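Local coordinates for protein ferredoxin (Mycobacterium smegmatis, PDB 2V2K) that carries one [3Fe-4S] and one [4Fe-4S] cluster and transfers electrons in a wide variety of metabolic reactions, at residues 25-29 with 30-34; 54-57 with 58-61; 93-96 with 97-100. One frame throughout, in Å; residues are numbered along the deposited sequence.

Interaction 1: 25-29 with 30-34. With F3S (Fe3-s4 cluster), chain C.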
loop_
_atom_site.group_PDB
_atom_site.type_symbol
_atom_site.label_atom_id
_atom_site.label_comp_id
_atom_site.label_asym_id
_atom_site.label_seq_id
_atom_site.Cartn_x
_atom_site.Cartn_y
_atom_site.Cartn_z
ATOM N N ILE A 25 -1.920 1.416 -6.811
ATOM C CA ILE A 25 -2.125 0.761 -5.532
ATOM C C ILE A 25 -2.282 -0.737 -5.807
ATOM O O ILE A 25 -3.249 -1.157 -6.421
ATOM C CB ILE A 25 -3.333 1.321 -4.723
ATOM C CG1 ILE A 25 -3.375 2.862 -4.772
ATOM C CG2 ILE A 25 -3.240 0.780 -3.244
ATOM C CD1 ILE A 25 -4.376 3.552 -3.830
ATOM N N TYR A 26 -1.282 -1.501 -5.366
ATOM C CA TYR A 26 -1.112 -2.909 -5.725
ATOM C C TYR A 26 -1.378 -3.830 -4.538
ATOM O O TYR A 26 -1.045 -3.484 -3.401
ATOM C CB TYR A 26 0.296 -3.180 -6.235
ATOM C CG TYR A 26 0.713 -2.482 -7.530
ATOM C CD1 TYR A 26 0.931 -3.205 -8.704
ATOM C CD2 TYR A 26 0.920 -1.090 -7.586
ATOM C CE1 TYR A 26 1.350 -2.566 -9.906
ATOM C CE2 TYR A 26 1.348 -0.457 -8.781
ATOM C CZ TYR A 26 1.555 -1.200 -9.927
ATOM O OH TYR A 26 1.952 -0.574 -11.101
ATOM N N GLU A 27 -1.919 -5.014 -4.824
ATOM C CA GLU A 27 -2.348 -5.934 -3.765
ATOM C C GLU A 27 -1.338 -7.048 -3.455
ATOM O O GLU A 27 -0.935 -7.785 -4.352
ATOM C CB GLU A 27 -3.679 -6.581 -4.131
ATOM C CG GLU A 27 -4.313 -7.336 -2.970
ATOM C CD GLU A 27 -5.652 -7.937 -3.301
ATOM O OE1 GLU A 27 -6.172 -7.679 -4.412
ATOM O OE2 GLU A 27 -6.190 -8.698 -2.455
ATOM N N GLY A 28 -0.977 -7.167 -2.182
ATOM C CA GLY A 28 -0.191 -8.300 -1.667
ATOM C C GLY A 28 -1.107 -9.269 -0.915
ATOM O O GLY A 28 -2.318 -9.074 -0.853
ATOM N N ALA A 29 -0.516 -10.313 -0.346
ATOM C CA ALA A 29 -1.229 -11.248 0.512
ATOM C C ALA A 29 -1.770 -10.610 1.791
ATOM O O ALA A 29 -2.864 -10.967 2.237
ATOM C CB ALA A 29 -0.310 -12.419 0.868
ATOM N N ARG A 30 -1.002 -9.694 2.398
ATOM C CA ARG A 30 -1.329 -9.108 3.701
ATOM C C ARG A 30 -1.965 -7.716 3.673
ATOM O O ARG A 30 -2.699 -7.356 4.596
ATOM C CB ARG A 30 -0.065 -9.005 4.578
ATOM C CG ARG A 30 0.649 -10.301 4.844
ATOM C CD ARG A 30 -0.211 -11.334 5.557
ATOM N NE ARG A 30 -0.658 -10.953 6.905
ATOM C CZ ARG A 30 0.076 -11.024 8.020
ATOM N NH1 ARG A 30 1.343 -11.428 7.985
ATOM N NH2 ARG A 30 -0.456 -10.680 9.191
ATOM N N MET A 31 -1.633 -6.925 2.661
ATOM C CA MET A 31 -2.116 -5.530 2.560
ATOM C C MET A 31 -1.980 -5.041 1.112
ATOM O O MET A 31 -1.515 -5.786 0.247
ATOM C CB MET A 31 -1.359 -4.586 3.536
ATOM C CG MET A 31 0.138 -4.513 3.317
ATOM S SD MET A 31 1.028 -3.547 4.565
ATOM C CE MET A 31 0.562 -1.865 4.182
ATOM N N LEU A 32 -2.455 -3.816 0.861
ATOM C CA LEU A 32 -2.164 -3.090 -0.377
ATOM C C LEU A 32 -0.974 -2.135 -0.162
ATOM O O LEU A 32 -0.647 -1.788 0.961
ATOM C CB LEU A 32 -3.384 -2.328 -0.892
ATOM C CG LEU A 32 -4.255 -3.197 -1.790
ATOM C CD1 LEU A 32 -4.881 -4.310 -0.931
ATOM C CD2 LEU A 32 -5.314 -2.382 -2.521
ATOM N N TYR A 33 -0.333 -1.766 -1.273
ATOM C CA TYR A 33 0.917 -0.988 -1.308
ATOM C C TYR A 33 0.850 0.069 -2.411
ATOM O O TYR A 33 0.439 -0.236 -3.548
ATOM C CB TYR A 33 2.113 -1.913 -1.567
ATOM C CG TYR A 33 2.286 -3.083 -0.594
ATOM C CD1 TYR A 33 1.589 -4.294 -0.763
ATOM C CD2 TYR A 33 3.148 -2.979 0.482
ATOM C CE1 TYR A 33 1.767 -5.365 0.135
ATOM C CE2 TYR A 33 3.328 -4.036 1.383
ATOM C CZ TYR A 33 2.641 -5.223 1.191
ATOM O OH TYR A 33 2.840 -6.242 2.104
ATOM N N ILE A 34 1.204 1.302 -2.082
ATOM C CA ILE A 34 1.253 2.420 -3.064
ATOM C C ILE A 34 2.641 2.462 -3.683
ATOM O O ILE A 34 3.655 2.542 -2.952
ATOM C CB ILE A 34 0.909 3.781 -2.422
ATOM C CG1 ILE A 34 -0.575 3.783 -2.013
ATOM C CG2 ILE A 34 1.306 4.947 -3.357
ATOM C CD1 ILE A 34 -1.055 4.988 -1.202
HETATM FE FE1 F3S C . -1.101 8.480 -5.061
HETATM FE FE3 F3S C . -3.492 8.062 -3.781
HETATM FE FE4 F3S C . -3.216 7.546 -6.417
HETATM S S1 F3S C . -2.095 9.846 -3.539
HETATM S S2 F3S C . -1.728 9.122 -7.178
HETATM S S3 F3S C . -2.085 6.466 -4.674
HETATM S S4 F3S C . -5.062 8.525 -5.408
#
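Ile25 and Ile34 lie side by side and point the same way from the two strands of a beta hairpin, a small antiparallel sheet in this 7-iron ferredoxin. They form a non-hydrogen-bonded pair, with Ile25 CG1 4.0 Å from Ile34 CG1. In both residues CG1 stands anti to the carbonyl carbon (chi1 -43° and -68°) and the chain runs on extended, which delivers both CD1 methyls to one sulfur: Ile25 CD1 is 3.8 Å and Ile34 CD1 3.9 Å from S3 of the Fe3-S4 group. The pocket of that cluster also includes Cys20, Cys39 and Cys45, by similarity ligands of a [4Fe-4S] cluster. Leu32 shares the isoleucine face and crosses Ile25 at about a right angle, its CD2 3.8 Å from Ile25 CG2. The other methyl of Leu32, CD1, meets the aliphatic part of Glu27, 3.7 Å from its CG. Because Leu32 also touches the second cluster, this one apolar face reaches toward both iron-sulfur groups, and Ile4 of strand 2-4 and Ile17 of helix 15-19 pack against it. Glu27 CG is anti to the backbone N (chi1 -169°), and the extended chain carries the carboxylate beyond Leu32 CD1, where it forms salt bridges with Lys12 and Lys14.

Tyr26 and Tyr33 occupy the other face as a pair joined by backbone hydrogen bonds, Tyr26 N to Tyr33 O and Tyr33 N to Tyr26 O, both 2.8 Å. Their rings do not stack, and the hydroxyls have different partners: Glu38 and Gly83 for Tyr26, Asp93 for Tyr33. The edge of the Tyr33 ring faces the turn, with CE1 4.0 Å from Gly28 CA in the ring plane. Beyond the paired strands, at the turn, Gly28 N donates to Met31 O over 2.8 Å.

Interaction 2: 54-57 with 58-61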
loop_
_atom_site.group_PDB
_atom_site.type_symbol
_atom_site.label_atom_id
_atom_site.label_comp_id
_atom_site.label_asym_id
_atom_site.label_seq_id
_atom_site.Cartn_x
_atom_site.Cartn_y
_atom_site.Cartn_z
ATOM N N ILE A 54 -4.148 5.110 5.188
ATOM C CA ILE A 54 -3.406 5.866 4.176
ATOM C C ILE A 54 -3.023 7.253 4.676
ATOM O O ILE A 54 -3.872 7.975 5.216
ATOM C CB ILE A 54 -4.193 6.014 2.848
ATOM C CG1 ILE A 54 -4.528 4.641 2.287
ATOM C CG2 ILE A 54 -3.349 6.803 1.881
ATOM C CD1 ILE A 54 -5.281 4.629 0.994
ATOM N N TYR A 55 -1.731 7.581 4.501
ATOM C CA TYR A 55 -1.147 8.864 4.882
ATOM C C TYR A 55 -0.216 9.467 3.798
ATOM O O TYR A 55 0.522 8.765 3.113
ATOM C CB TYR A 55 -0.330 8.694 6.179
ATOM C CG TYR A 55 -1.133 8.263 7.369
ATOM C CD1 TYR A 55 -1.634 9.194 8.276
ATOM C CD2 TYR A 55 -1.405 6.918 7.594
ATOM C CE1 TYR A 55 -2.396 8.793 9.372
ATOM C CE2 TYR A 55 -2.156 6.509 8.683
ATOM C CZ TYR A 55 -2.658 7.447 9.562
ATOM O OH TYR A 55 -3.390 7.025 10.661
ATOM N N TYR A 56 -0.199 10.788 3.669
ATOM C CA TYR A 56 0.862 11.412 2.888
ATOM C C TYR A 56 2.200 11.050 3.566
ATOM O O TYR A 56 2.284 10.951 4.818
ATOM C CB TYR A 56 0.657 12.943 2.788
ATOM C CG TYR A 56 1.768 13.681 2.070
ATOM C CD1 TYR A 56 2.068 13.415 0.740
ATOM C CD2 TYR A 56 2.535 14.646 2.735
ATOM C CE1 TYR A 56 3.099 14.086 0.076
ATOM C CE2 TYR A 56 3.550 15.315 2.086
ATOM C CZ TYR A 56 3.841 15.033 0.758
ATOM O OH TYR A 56 4.880 15.709 0.127
ATOM N N GLU A 57 3.248 10.862 2.767
ATOM C CA GLU A 57 4.546 10.430 3.302
ATOM C C GLU A 57 4.994 11.200 4.556
ATOM O O GLU A 57 5.447 10.607 5.528
ATOM C CB GLU A 57 5.643 10.484 2.220
ATOM C CG GLU A 57 5.800 11.811 1.478
ATOM C CD GLU A 57 6.930 11.781 0.474
ATOM O OE1 GLU A 57 8.112 11.797 0.898
ATOM O OE2 GLU A 57 6.646 11.737 -0.740
ATOM N N ASP A 58 4.859 12.521 4.513
ATOM C CA ASP A 58 5.292 13.395 5.616
ATOM C C ASP A 58 4.446 13.240 6.906
ATOM O O ASP A 58 4.850 13.696 7.977
ATOM C CB ASP A 58 5.238 14.860 5.159
ATOM C CG ASP A 58 6.268 15.205 4.062
ATOM O OD1 ASP A 58 6.274 16.386 3.598
ATOM O OD2 ASP A 58 7.089 14.349 3.679
ATOM N N ASP A 59 3.272 12.613 6.788
ATOM C CA ASP A 59 2.285 12.500 7.871
ATOM C C ASP A 59 2.188 11.093 8.460
ATOM O O ASP A 59 1.346 10.848 9.336
ATOM C CB ASP A 59 0.885 12.822 7.346
ATOM C CG ASP A 59 0.742 14.229 6.829
ATOM O OD1 ASP A 59 1.505 15.139 7.239
ATOM O OD2 ASP A 59 -0.194 14.418 6.019
ATOM N N VAL A 60 2.982 10.149 7.947
ATOM C CA VAL A 60 2.985 8.805 8.503
ATOM C C VAL A 60 3.442 8.876 9.968
ATOM O O VAL A 60 4.523 9.390 10.251
ATOM C CB VAL A 60 3.908 7.866 7.733
ATOM C CG1 VAL A 60 4.017 6.521 8.454
ATOM C CG2 VAL A 60 3.397 7.676 6.303
ATOM N N PRO A 61 2.613 8.371 10.895
ATOM C CA PRO A 61 2.996 8.397 12.314
ATOM C C PRO A 61 4.312 7.675 12.605
ATOM O O PRO A 61 4.632 6.699 11.932
ATOM C CB PRO A 61 1.842 7.658 13.004
ATOM C CG PRO A 61 0.706 7.720 12.056
ATOM C CD PRO A 61 1.283 7.763 10.691
HETATM O O HOH W 1 -1.981 12.361 5.408
HETATM O O HOH W 2 8.427 12.314 4.099
#
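Tyr55 and Pro61 pack through a CH-pi contact in which Pro61 CD sits over the middle of the phenol ring, 3.9 Å from its centroid and only 4° off the ring normal. The two side chains cross at about a right angle. Apolar contact continues at the root of the tyrosine, where Tyr55 CB lies 3.9 Å from Val60 CG2.

Backbone hydrogen bonds turn the chain between these residues. Asp59 N donates to Tyr56 O at 2.8 Å, and Val60 N makes a weak, longer bond to Glu57 O at 3.5 Å. Both span three residues, the mark of a 3-10 turn, which here ends strand 54-56. That strand pairs with strand 2-4 in the ferredoxin fold; Tyr55 bonds to Val3 through the backbone, and the Tyr56 ring meets that of Tyr2.

Polar side chains gather round Tyr56. With CG anti to the backbone N (chi1 176°), its ring runs alongside Asp58, the ring and carboxylate planes 65° apart and Tyr56 CE2 3.3 Å from Asp58 OD1. At the strand end a water accepts from Tyr56 N at 2.9 Å and donates to Asp59 OD2 at 2.8 Å, tying that carboxylate to the backbone.

Interaction 3: 93-96 with 97-100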
loop_
_atom_site.group_PDB
_atom_site.type_symbol
_atom_site.label_atom_id
_atom_site.label_comp_id
_atom_site.label_asym_id
_atom_site.label_seq_id
_atom_site.Cartn_x
_atom_site.Cartn_y
_atom_site.Cartn_z
ATOM N N ASP A 93 4.858 -9.348 -0.696
ATOM C CA ASP A 93 4.952 -8.641 0.590
ATOM C C ASP A 93 6.370 -8.734 1.155
ATOM O O ASP A 93 6.968 -9.823 1.161
ATOM C CB ASP A 93 3.967 -9.240 1.613
ATOM C CG ASP A 93 2.561 -9.396 1.069
ATOM O OD1 ASP A 93 2.360 -10.290 0.201
ATOM O OD2 ASP A 93 1.670 -8.625 1.516
ATOM N N PRO A 94 6.930 -7.611 1.623
ATOM C CA PRO A 94 8.251 -7.673 2.255
ATOM C C PRO A 94 8.286 -8.513 3.543
ATOM O O PRO A 94 7.282 -8.631 4.230
ATOM C CB PRO A 94 8.590 -6.204 2.568
ATOM C CG PRO A 94 7.366 -5.416 2.337
ATOM C CD PRO A 94 6.371 -6.240 1.590
ATOM N N GLN A 95 9.455 -9.073 3.861
ATOM C CA GLN A 95 9.619 -9.922 5.055
ATOM C C GLN A 95 8.956 -9.349 6.318
ATOM O O GLN A 95 8.220 -10.060 7.018
ATOM C CB GLN A 95 11.096 -10.189 5.332
ATOM C CG GLN A 95 11.351 -11.384 6.254
ATOM C CD GLN A 95 10.835 -12.707 5.681
ATOM O OE1 GLN A 95 11.178 -13.084 4.555
ATOM N NE2 GLN A 95 10.006 -13.416 6.462
ATOM N N ALA A 96 9.216 -8.068 6.579
ATOM C CA ALA A 96 8.694 -7.354 7.750
ATOM C C ALA A 96 7.176 -7.444 7.893
ATOM O O ALA A 96 6.665 -7.504 9.010
ATOM C CB ALA A 96 9.125 -5.875 7.706
ATOM N N ILE A 97 6.457 -7.440 6.773
ATOM C CA ILE A 97 4.992 -7.564 6.774
ATOM C C ILE A 97 4.564 -9.056 6.781
ATOM O O ILE A 97 3.583 -9.430 7.440
ATOM C CB ILE A 97 4.345 -6.755 5.593
ATOM C CG1 ILE A 97 4.337 -5.260 5.915
ATOM C CG2 ILE A 97 2.885 -7.156 5.344
ATOM C CD1 ILE A 97 5.643 -4.625 5.868
ATOM N N LYS A 98 5.296 -9.905 6.061
ATOM C CA LYS A 98 5.018 -11.346 6.067
ATOM C C LYS A 98 5.084 -11.915 7.479
ATOM O O LYS A 98 4.321 -12.806 7.819
ATOM C CB LYS A 98 6.018 -12.106 5.199
ATOM C CG LYS A 98 5.673 -12.093 3.743
ATOM C CD LYS A 98 6.472 -13.139 2.986
ATOM C CE LYS A 98 7.919 -12.751 2.835
ATOM N NZ LYS A 98 8.553 -13.586 1.785
ATOM N N ASP A 99 6.007 -11.404 8.286
ATOM C CA ASP A 99 6.225 -11.905 9.632
ATOM C C ASP A 99 5.191 -11.471 10.663
ATOM O O ASP A 99 5.118 -12.075 11.718
ATOM C CB ASP A 99 7.604 -11.480 10.128
ATOM C CG ASP A 99 8.742 -12.197 9.409
ATOM O OD1 ASP A 99 8.516 -13.269 8.778
ATOM O OD2 ASP A 99 9.878 -11.675 9.486
ATOM N N LEU A 100 4.386 -10.449 10.379
ATOM C CA LEU A 100 3.373 -10.018 11.349
ATOM C C LEU A 100 2.376 -11.146 11.695
ATOM O O LEU A 100 1.907 -11.832 10.808
ATOM C CB LEU A 100 2.589 -8.818 10.804
ATOM C CG LEU A 100 3.339 -7.506 10.622
ATOM C CD1 LEU A 100 2.430 -6.523 9.913
ATOM C CD2 LEU A 100 3.805 -6.940 11.944
#
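Gln95 and Asp99 are joined twice, once through side chains and once through the backbone. The Gln95 amide donates from NE2 to Asp99 OD1 at 2.8 Å; the oxygen is met on its syn side but 35° out of the carboxylate plane, while OD1 lies nearly in the amide plane of Gln95, and the amide and carboxylate planes stand 43° apart. Gln95 reaches it because its chain, with CG anti to the backbone N, bends at chi2 (61°), which turns the amide toward Asp99 one turn further along. Alongside runs the backbone bond from Asp99 N to Gln95 O, 2.9 Å long.

One residue earlier, Pro94 O accepts from two amides. Lys98 N bonds to it at 3.0 Å within the carbonyl plane, and Ile97 N at 2.9 Å from well above that plane. A single carbonyl thus takes both an i+4 and an i+3 bond at the start of the short helix 95-98, whose N-cap position Pro94 occupies. Just before it, the carboxylate of Asp93 turns to the hairpin and, besides the Tyr33 hydroxyl, binds the backbone N of Ala29 and of Arg30.

Packing divides between two sides of the helix. The aliphatic chain of Lys98 lies back over the segment 93-96, its CG 3.9 Å from Asp93 CB and its CE 3.7 Å from Gln95 OE1. Ile97 turns inward, and its side chain lies beside Pro94, with Ile97 CD1 4.0 Å from Pro94 CG. It also packs on Tyr33, Met31 and, in helix 67-73, Tyr67 and Ala70. Leu100 CG rests 3.7 Å from Ala96 O, and its side chain reaches Tyr67 and Val9.

Along the chain the three contacts come in series: the 25-34 hairpin, then the turn after strand 54-56, then the short helix 95-98. Interaction 1 is the buried one, near the middle of the molecule. Its centre is about 17 Å from that of interaction 2, yet the two touch where Ile34 CD1 packs 4.2 Å from Ile54 CG2, between the two small sheets beside the clusters. Interaction 3, whose centre is about 12 Å from that of interaction 1, holds the hairpin's turn through Asp93 and through Arg30 NH1 bonded to Leu100 O. Interactions 2 and 3 do not meet. Helix 95-98 thus meets the hairpin beside the clusters, and packs as well on helix 67-73.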